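Local atomic coordinates of thiol transferase (Phanerochaete chrysosporium, PDB entry 4F0B), a protein that probably acts as a glutathione-dependent thiol transferase of the Ure2p type and binds oxidized glutathione disulfide. Residues Arg169-Leu173 with Gly174-Ile178; Leu116-Leu119 with Phe120-His123. One frame throughout, in Å; residues are numbered along the deposited sequence.

Overall arrangement
Interaction 2 is core and interaction 1 is mostly surface. Both belong to the helical C-terminal part of the glutathione transferase fold. Residues 116-123 are two turns of helix 109-139, and every one of them is buried. Residues 169-177 lie in the loop between helix 145-166 and helix 178-187, and I178 opens the latter; the loop is exposed around G174 and buried from Y176 on. The two meet directly, because I172 and L173 pack on W118, and I178 reaches L119. Each holds an edge-to-face aromatic pair. The chemistry differs otherwise. The loop relies on a turn, a glycine and bridging waters, whereas the helix relies on regular backbone bonds and also serves the subunit interface and the ligand pocket.

Interaction 1: Arg169-Leu173 with Gly174-Ile178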
ATOM      1  N   ARG A 169      20.326  13.331  -1.955  1.00  7.33           N
ATOM      2  CA  ARG A 169      19.139  13.978  -1.386  1.00  6.58           C
ATOM      3  C   ARG A 169      19.202  13.994   0.139  1.00  8.20           C
ATOM      4  O   ARG A 169      19.979  13.233   0.743  1.00 10.49           O
ATOM      5  CB  ARG A 169      17.853  13.213  -1.816  1.00  6.11           C
ATOM      6  CG  ARG A 169      17.698  13.083  -3.318  1.00  6.88           C
ATOM      7  CD  ARG A 169      16.319  12.543  -3.641  1.00  8.52           C
ATOM      8  NE  ARG A 169      16.081  12.482  -5.065  1.00 10.67           N
ATOM      9  CZ  ARG A 169      15.513  13.422  -5.791  1.00 14.70           C
ATOM     10  NH1 ARG A 169      15.063  14.565  -5.235  1.00 16.66           N
ATOM     11  NH2 ARG A 169      15.363  13.197  -7.095  1.00 18.42           N
ATOM     12  N   GLU A 170      18.354  14.805   0.769  1.00  6.89           N
ATOM     13  CA  GLU A 170      18.111  14.662   2.195  1.00  6.25           C
ATOM     14  C   GLU A 170      16.768  13.989   2.489  1.00  5.86           C
ATOM     15  O   GLU A 170      16.607  13.414   3.573  1.00  6.57           O
ATOM     16  CB  GLU A 170      18.132  16.007   2.929  1.00  6.81           C
ATOM     17  CG  GLU A 170      19.534  16.613   2.960  1.00  7.28           C
ATOM     18  CD  GLU A 170      19.666  17.711   4.016  1.00  7.75           C
ATOM     19  OE1 GLU A 170      18.649  18.382   4.352  1.00  9.40           O
ATOM     20  OE2 GLU A 170      20.784  17.889   4.533  1.00  9.62           O
ATOM     21  N   TYR A 171      15.794  14.073   1.565  1.00  6.04           N
ATOM     22  CA  TYR A 171      14.450  13.501   1.767  1.00  6.12           C
ATOM     23  C   TYR A 171      13.996  12.892   0.450  1.00  5.95           C
ATOM     24  O   TYR A 171      14.508  13.254  -0.648  1.00  6.26           O
ATOM     25  CB  TYR A 171      13.440  14.565   2.276  1.00  6.12           C
ATOM     26  CG  TYR A 171      13.901  15.189   3.558  1.00  7.17           C
ATOM     27  CD1 TYR A 171      13.754  14.506   4.764  1.00  7.77           C
ATOM     28  CD2 TYR A 171      14.550  16.429   3.559  1.00  7.16           C
ATOM     29  CE1 TYR A 171      14.228  15.050   5.949  1.00  9.23           C
ATOM     30  CE2 TYR A 171      15.018  16.990   4.736  1.00  7.38           C
ATOM     31  CZ  TYR A 171      14.863  16.283   5.928  1.00  7.42           C
ATOM     32  OH  TYR A 171      15.363  16.858   7.085  1.00 10.09           O
ATOM     33  N   ILE A 172      13.039  11.968   0.547  1.00  6.99           N
ATOM     34  CA  ILE A 172      12.695  11.153  -0.618  1.00  6.49           C
ATOM     35  C   ILE A 172      12.250  11.990  -1.816  1.00  8.08           C
ATOM     36  O   ILE A 172      12.696  11.747  -2.949  1.00  7.11           O
ATOM     37  CB  ILE A 172      11.605  10.134  -0.242  1.00  5.99           C
ATOM     38  CG1 ILE A 172      12.144   9.190   0.843  1.00  6.73           C
ATOM     39  CG2 ILE A 172      11.116   9.359  -1.478  1.00  8.47           C
ATOM     40  CD1 ILE A 172      11.028   8.338   1.456  1.00  9.58           C
ATOM     41  N   LEU A 173      11.393  12.974  -1.557  1.00  7.05           N
ATOM     42  CA  LEU A 173      10.886  13.838  -2.610  1.00  7.59           C
ATOM     43  C   LEU A 173      11.397  15.262  -2.431  1.00  7.32           C
ATOM     44  O   LEU A 173      10.669  16.212  -2.678  1.00  9.51           O
ATOM     45  CB  LEU A 173       9.343  13.788  -2.694  1.00  8.23           C
ATOM     46  CG  LEU A 173       8.863  12.351  -2.987  1.00 11.40           C
ATOM     47  CD1 LEU A 173       7.341  12.382  -2.914  1.00 19.88           C
ATOM     48  CD2 LEU A 173       9.314  11.868  -4.342  1.00 15.58           C
ATOM     49  N   GLY A 174      12.656  15.395  -1.999  1.00  6.52           N
ATOM     50  CA  GLY A 174      13.264  16.733  -1.931  1.00  7.24           C
ATOM     51  C   GLY A 174      13.073  17.352  -0.565  1.00  6.54           C
ATOM     52  O   GLY A 174      14.002  17.452   0.246  1.00  7.70           O
ATOM     53  N   THR A 175      11.845  17.816  -0.314  1.00  7.27           N
ATOM     54  CA  THR A 175      11.473  18.330   1.003  1.00  7.52           C
ATOM     55  C   THR A 175      10.824  17.243   1.835  1.00  7.62           C
ATOM     56  O   THR A 175      10.126  16.344   1.323  1.00  8.28           O
ATOM     57  CB  THR A 175      10.491  19.513   0.867  1.00  7.62           C
ATOM     58  OG1 THR A 175       9.385  19.108   0.047  1.00 10.25           O
ATOM     59  CG2 THR A 175      11.185  20.703   0.201  1.00  8.98           C
ATOM     60  N   TYR A 176      11.044  17.324   3.143  1.00  7.46           N
ATOM     61  CA  TYR A 176      10.459  16.386   4.113  1.00  6.62           C
ATOM     62  C   TYR A 176       8.947  16.391   4.057  1.00  6.63           C
ATOM     63  O   TYR A 176       8.312  17.442   4.053  1.00  7.50           O
ATOM     64  CB  TYR A 176      10.917  16.805   5.499  1.00  8.00           C
ATOM     65  CG  TYR A 176      10.262  16.114   6.671  1.00  6.67           C
ATOM     66  CD1 TYR A 176      10.621  14.810   7.032  1.00  7.18           C
ATOM     67  CD2 TYR A 176       9.321  16.776   7.447  1.00  7.11           C
ATOM     68  CE1 TYR A 176      10.048  14.189   8.136  1.00  7.12           C
ATOM     69  CE2 TYR A 176       8.752  16.154   8.561  1.00  8.14           C
ATOM     70  CZ  TYR A 176       9.132  14.889   8.897  1.00  6.48           C
ATOM     71  OH  TYR A 176       8.583  14.299   9.999  1.00  8.62           O
ATOM     72  N   GLY A 177       8.372  15.199   4.007  1.00  6.71           N
ATOM     73  CA  GLY A 177       6.918  15.132   3.973  1.00  6.84           C
ATOM     74  C   GLY A 177       6.412  13.744   4.266  1.00  5.82           C
ATOM     75  O   GLY A 177       7.118  12.891   4.823  1.00  6.88           O
ATOM     76  N   ILE A 178       5.140  13.544   3.922  1.00  5.70           N
ATOM     77  CA  ILE A 178       4.448  12.323   4.337  1.00  5.76           C
ATOM     78  C   ILE A 178       5.061  11.031   3.803  1.00  6.32           C
ATOM     79  O   ILE A 178       4.944  10.000   4.479  1.00  6.18           O
ATOM     80  CB  ILE A 178       2.938  12.360   4.068  1.00  5.94           C
ATOM     81  CG1 ILE A 178       2.623  12.593   2.583  1.00  5.99           C
ATOM     82  CG2 ILE A 178       2.284  13.443   4.958  1.00  7.40           C
ATOM     83  CD1 ILE A 178       1.103  12.488   2.265  1.00  7.84           C
TER
HETATM   84  O   HOH W   1      16.409  16.263  -0.567  1.00  7.07           O
HETATM   85  O   HOH W   2       9.808  13.714   0.658  1.00  8.40           O
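Y176 lies across one face of the Y171 ring. Its CB sits 3.7 Å from the Y171 ring centroid, almost on the ring normal, a CH-pi contact. The Y176 ring then turns its edge toward the same ring in an offset edge-to-face pair, planes at 67°. Y171 CG is anti to its own carbonyl carbon (chi1 -58°), and this brings the ring alongside the backbone of 174-176. G174 O meets the ring edge in plane, 3.5 Å from Y171 CD2. With an alanine here in place of Y171, the ring is gone, and Y176 CB would probably lose its aromatic cover. The backbone bonds define a type I turn from Y171 to G174, in the loop leading to helix 178-187. G174 N donates to Y171 O at 3.1 Å, from above the carbonyl plane. A CB on G174 would clash with L173 O, and its backbone angles call for glycine. G177 is the N-cap of the helix, and its N binds the D180 side chain, which also accepts I172 N. Two waters tie the loop across. One links E170 N to G174 O; the other links L173 N, at 2.8 Å, to T175 O. The Y176 hydroxyl is hydrogen-bonded to E28.

Interaction 2: Leu116-Leu119 with Phe120-His123; sequences LQWL and FFAH. With GDS (oxidized glutathione disulfide), chain C.
W118 and F121 form the close side-chain contact of these two helical turns. The side chains run side by side, and the edge of the W118 six-membered ring faces the F121 ring in an offset edge-to-face pair, planes at 72°. W118 CE3 is 3.7 Å from F121 CD2. F121 CG is anti to its backbone N (chi1 166°), which swings the ring back to the indole. The backbone beneath is regular alpha helix: F120 N donates to L116 O at 2.8 Å, nearly straight, and H123 N to L119 O at 2.8 Å. L116 and F120 touch more loosely, with CB of L116 4.3 Å from CD2 of F120. That side is not left to solvent. It faces the second subunit, where F120 stacks on F120 of the other chain and meets its H123 edge-to-face. H123 leads away from the turn before it and lines the pocket, its CE1 3.1 Å from OE1 of the bound glutathione disulfide. E83 and S85 hold its two ring nitrogens by hydrogen bonds and would fix its rotation. Around this stretch of helix 109-139, helix 84-95 covers L116 and L119, helix 178-187 covers L119 and A122, and helix 145-166 covers W118 and F121.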
ATOM      1  N   LEU A 116       2.326   9.507  -4.002  1.00  4.82           N
ATOM      2  CA  LEU A 116       1.551   8.257  -3.947  1.00  5.85           C
ATOM      3  C   LEU A 116       2.417   7.044  -4.274  1.00  5.47           C
ATOM      4  O   LEU A 116       2.333   6.012  -3.617  1.00  5.60           O
ATOM      5  CB  LEU A 116       0.374   8.275  -4.924  1.00  4.43           C
ATOM      6  CG  LEU A 116      -0.764   9.244  -4.612  1.00  4.39           C
ATOM      7  CD1 LEU A 116      -1.817   9.122  -5.697  1.00  8.11           C
ATOM      8  CD2 LEU A 116      -1.376   8.915  -3.237  1.00  9.92           C
ATOM      9  N   GLN A 117       3.273   7.161  -5.283  1.00  4.74           N
ATOM     10  CA  GLN A 117       4.100   6.010  -5.651  1.00  4.22           C
ATOM     11  C   GLN A 117       4.994   5.594  -4.492  1.00  4.64           C
ATOM     12  O   GLN A 117       5.104   4.384  -4.194  1.00  4.82           O
ATOM     13  CB  GLN A 117       4.948   6.360  -6.879  1.00  4.46           C
ATOM     14  CG  GLN A 117       4.118   6.620  -8.139  1.00  4.56           C
ATOM     15  CD  GLN A 117       4.994   7.073  -9.264  1.00  5.15           C
ATOM     16  OE1 GLN A 117       5.982   6.429  -9.597  1.00  6.25           O
ATOM     17  NE2 GLN A 117       4.646   8.226  -9.873  1.00  5.64           N
ATOM     18  N   TRP A 118       5.652   6.554  -3.831  1.00  4.31           N
ATOM     19  CA  TRP A 118       6.522   6.190  -2.703  1.00  5.69           C
ATOM     20  C   TRP A 118       5.758   5.730  -1.468  1.00  3.83           C
ATOM     21  O   TRP A 118       6.221   4.824  -0.772  1.00  4.69           O
ATOM     22  CB  TRP A 118       7.570   7.291  -2.427  1.00  4.45           C
ATOM     23  CG  TRP A 118       8.602   7.318  -3.518  1.00  4.36           C
ATOM     24  CD1 TRP A 118       8.608   8.124  -4.609  1.00  6.82           C
ATOM     25  CD2 TRP A 118       9.739   6.438  -3.657  1.00  4.42           C
ATOM     26  NE1 TRP A 118       9.705   7.828  -5.417  1.00  7.19           N
ATOM     27  CE2 TRP A 118      10.391   6.783  -4.853  1.00  5.71           C
ATOM     28  CE3 TRP A 118      10.263   5.419  -2.881  1.00  6.11           C
ATOM     29  CZ2 TRP A 118      11.554   6.124  -5.291  1.00  6.26           C
ATOM     30  CZ3 TRP A 118      11.411   4.763  -3.316  1.00  8.61           C
ATOM     31  CH2 TRP A 118      12.038   5.131  -4.503  1.00  7.79           C
ATOM     32  N   LEU A 119       4.566   6.284  -1.239  1.00  3.58           N
ATOM     33  CA  LEU A 119       3.729   5.771  -0.158  1.00  4.54           C
ATOM     34  C   LEU A 119       3.308   4.336  -0.436  1.00  4.18           C
ATOM     35  O   LEU A 119       3.401   3.471   0.452  1.00  4.81           O
ATOM     36  CB  LEU A 119       2.493   6.654   0.046  1.00  4.33           C
ATOM     37  CG  LEU A 119       2.768   7.989   0.722  1.00  4.68           C
ATOM     38  CD1 LEU A 119       1.513   8.862   0.614  1.00  6.48           C
ATOM     39  CD2 LEU A 119       3.089   7.806   2.208  1.00  6.06           C
ATOM     40  N   PHE A 120       2.847   4.070  -1.659  1.00  3.36           N
ATOM     41  CA  PHE A 120       2.452   2.703  -2.015  1.00  4.08           C
ATOM     42  C   PHE A 120       3.652   1.745  -2.008  1.00  4.34           C
ATOM     43  O   PHE A 120       3.492   0.565  -1.603  1.00  4.60           O
ATOM     44  CB  PHE A 120       1.684   2.664  -3.339  1.00  3.89           C
ATOM     45  CG  PHE A 120       0.228   2.995  -3.202  1.00  3.79           C
ATOM     46  CD1 PHE A 120      -0.638   2.088  -2.619  1.00  3.89           C
ATOM     47  CD2 PHE A 120      -0.285   4.223  -3.663  1.00  5.68           C
ATOM     48  CE1 PHE A 120      -1.984   2.399  -2.492  1.00  3.98           C
ATOM     49  CE2 PHE A 120      -1.641   4.542  -3.547  1.00  4.97           C
ATOM     50  CZ  PHE A 120      -2.512   3.614  -2.959  1.00  4.13           C
ATOM     51  N   PHE A 121       4.830   2.210  -2.413  1.00  3.49           N
ATOM     52  CA  PHE A 121       6.020   1.380  -2.320  1.00  4.11           C
ATOM     53  C   PHE A 121       6.247   0.951  -0.866  1.00  3.57           C
ATOM     54  O   PHE A 121       6.553  -0.212  -0.598  1.00  4.58           O
ATOM     55  CB  PHE A 121       7.226   2.165  -2.883  1.00  4.04           C
ATOM     56  CG  PHE A 121       8.562   1.550  -2.527  1.00  4.27           C
ATOM     57  CD1 PHE A 121       9.043   0.413  -3.198  1.00  5.19           C
ATOM     58  CD2 PHE A 121       9.338   2.108  -1.529  1.00  4.69           C
ATOM     59  CE1 PHE A 121      10.303  -0.160  -2.856  1.00  5.70           C
ATOM     60  CE2 PHE A 121      10.602   1.556  -1.178  1.00  5.93           C
ATOM     61  CZ  PHE A 121      11.075   0.420  -1.834  1.00  5.43           C
ATOM     62  N   ALA A 122       6.185   1.897   0.056  1.00  3.85           N
ATOM     63  CA  ALA A 122       6.387   1.604   1.474  1.00  4.91           C
ATOM     64  C   ALA A 122       5.279   0.691   1.979  1.00  4.43           C
ATOM     65  O   ALA A 122       5.536  -0.244   2.753  1.00  4.76           O
ATOM     66  CB  ALA A 122       6.314   2.892   2.273  1.00  6.85           C
ATOM     67  N   HIS A 123       4.045   0.938   1.527  1.00  3.45           N
ATOM     68  CA  HIS A 123       2.867   0.278   2.076  1.00  3.49           C
ATOM     69  C   HIS A 123       2.775  -1.193   1.611  1.00  3.11           C
ATOM     70  O   HIS A 123       2.222  -2.041   2.320  1.00  5.00           O
ATOM     71  CB  HIS A 123       1.653   1.067   1.636  1.00  3.81           C
ATOM     72  CG  HIS A 123       0.484   0.897   2.533  1.00  3.93           C
ATOM     73  ND1 HIS A 123       0.225   1.758   3.588  1.00  4.82           N
ATOM     74  CD2 HIS A 123      -0.514  -0.016   2.516  1.00  4.02           C
ATOM     75  CE1 HIS A 123      -0.884   1.359   4.194  1.00  5.13           C
ATOM     76  NE2 HIS A 123      -1.367   0.300   3.547  1.00  5.34           N
TER
HETATM   77  N1  GDS C 301      -1.531  -1.818   6.409  1.00  4.51           N
HETATM   78  CA1 GDS C 301      -1.883  -1.366   7.792  1.00  4.07           C
HETATM   79  C1  GDS C 301      -1.500   0.133   7.915  1.00  5.94           C
HETATM   80  OE1 GDS C 301      -0.573   0.572   7.200  1.00  5.35           O
HETATM   81  OE2 GDS C 301      -2.157   0.826   8.715  1.00  4.67           O
HETATM   82  CB1 GDS C 301      -1.063  -2.169   8.814  1.00  5.15           C
HETATM   83  CG1 GDS C 301      -1.460  -1.837  10.264  1.00  4.20           C
HETATM   84  CD1 GDS C 301      -0.859  -2.875  11.202  1.00  4.94           C
HETATM   85  O1  GDS C 301      -0.137  -3.802  10.860  1.00  6.10           O
HETATM   86  N2  GDS C 301      -1.247  -2.745  12.515  1.00  5.34           N
HETATM   87  CA2 GDS C 301      -0.766  -3.638  13.578  1.00  5.37           C
HETATM   88  C2  GDS C 301      -1.950  -4.169  14.355  1.00  6.20           C
HETATM   89  O2  GDS C 301      -2.916  -3.428  14.674  1.00  6.31           O
HETATM   90  CB2 GDS C 301       0.152  -2.936  14.575  1.00  6.38           C
HETATM   91  SG2 GDS C 301       1.575  -2.121  13.848  1.00  9.56           S
HETATM   92  N3  GDS C 301      -1.860  -5.471  14.685  1.00  7.00           N
HETATM   93  CA3 GDS C 301      -2.931  -6.088  15.473  1.00  6.59           C
HETATM   94  C3  GDS C 301      -3.425  -7.357  14.882  1.00 10.99           C
HETATM   95  OE3 GDS C 301      -4.366  -7.909  15.487  1.00 11.33           O
HETATM   96  OE4 GDS C 301      -2.900  -7.788  13.819  1.00 11.02           O
HETATM   97  N4  GDS C 301       2.341  -4.843   9.810  1.00  6.08           N
HETATM   98  CA4 GDS C 301       2.591  -5.069   8.396  1.00  6.88           C
HETATM   99  C4  GDS C 301       2.399  -3.798   7.504  1.00  5.76           C
HETATM  100  OE5 GDS C 301       2.498  -2.662   8.010  1.00  6.28           O
HETATM  101  OE6 GDS C 301       2.157  -4.025   6.306  1.00  5.73           O
HETATM  102  C5  GDS C 301       3.033  -5.531  10.722  1.00  5.89           C
HETATM  103  O5  GDS C 301       3.904  -6.375  10.405  1.00  6.57           O
HETATM  104  CA5 GDS C 301       2.705  -5.262  12.180  1.00  6.19           C
HETATM  105  N5  GDS C 301       2.755  -6.530  12.946  1.00  5.71           N
HETATM  106  CB5 GDS C 301       3.740  -4.225  12.670  1.00  7.42           C
HETATM  107  SG5 GDS C 301       3.320  -3.621  14.301  1.00 11.65           S
HETATM  108  CA6 GDS C 301      -0.106  -9.623  13.170  1.00 13.37           C
HETATM  109  C6  GDS C 301       0.750 -10.668  12.426  1.00 19.11           C
HETATM  110  OE7 GDS C 301       1.421 -10.291  11.439  1.00 16.95           O
HETATM  111  OE8 GDS C 301       0.670 -11.855  12.830  1.00 17.32           O
HETATM  112  N6  GDS C 301      -1.386 -10.246  13.498  1.00 12.98           N
HETATM  113  CB6 GDS C 301       0.613  -9.155  14.475  1.00 10.53           C
HETATM  114  CG6 GDS C 301       1.927  -8.338  14.298  1.00 12.01           C
HETATM  115  CD6 GDS C 301       1.662  -7.033  13.605  1.00  7.97           C
HETATM  116  O6  GDS C 301       0.587  -6.453  13.567  1.00  8.37           O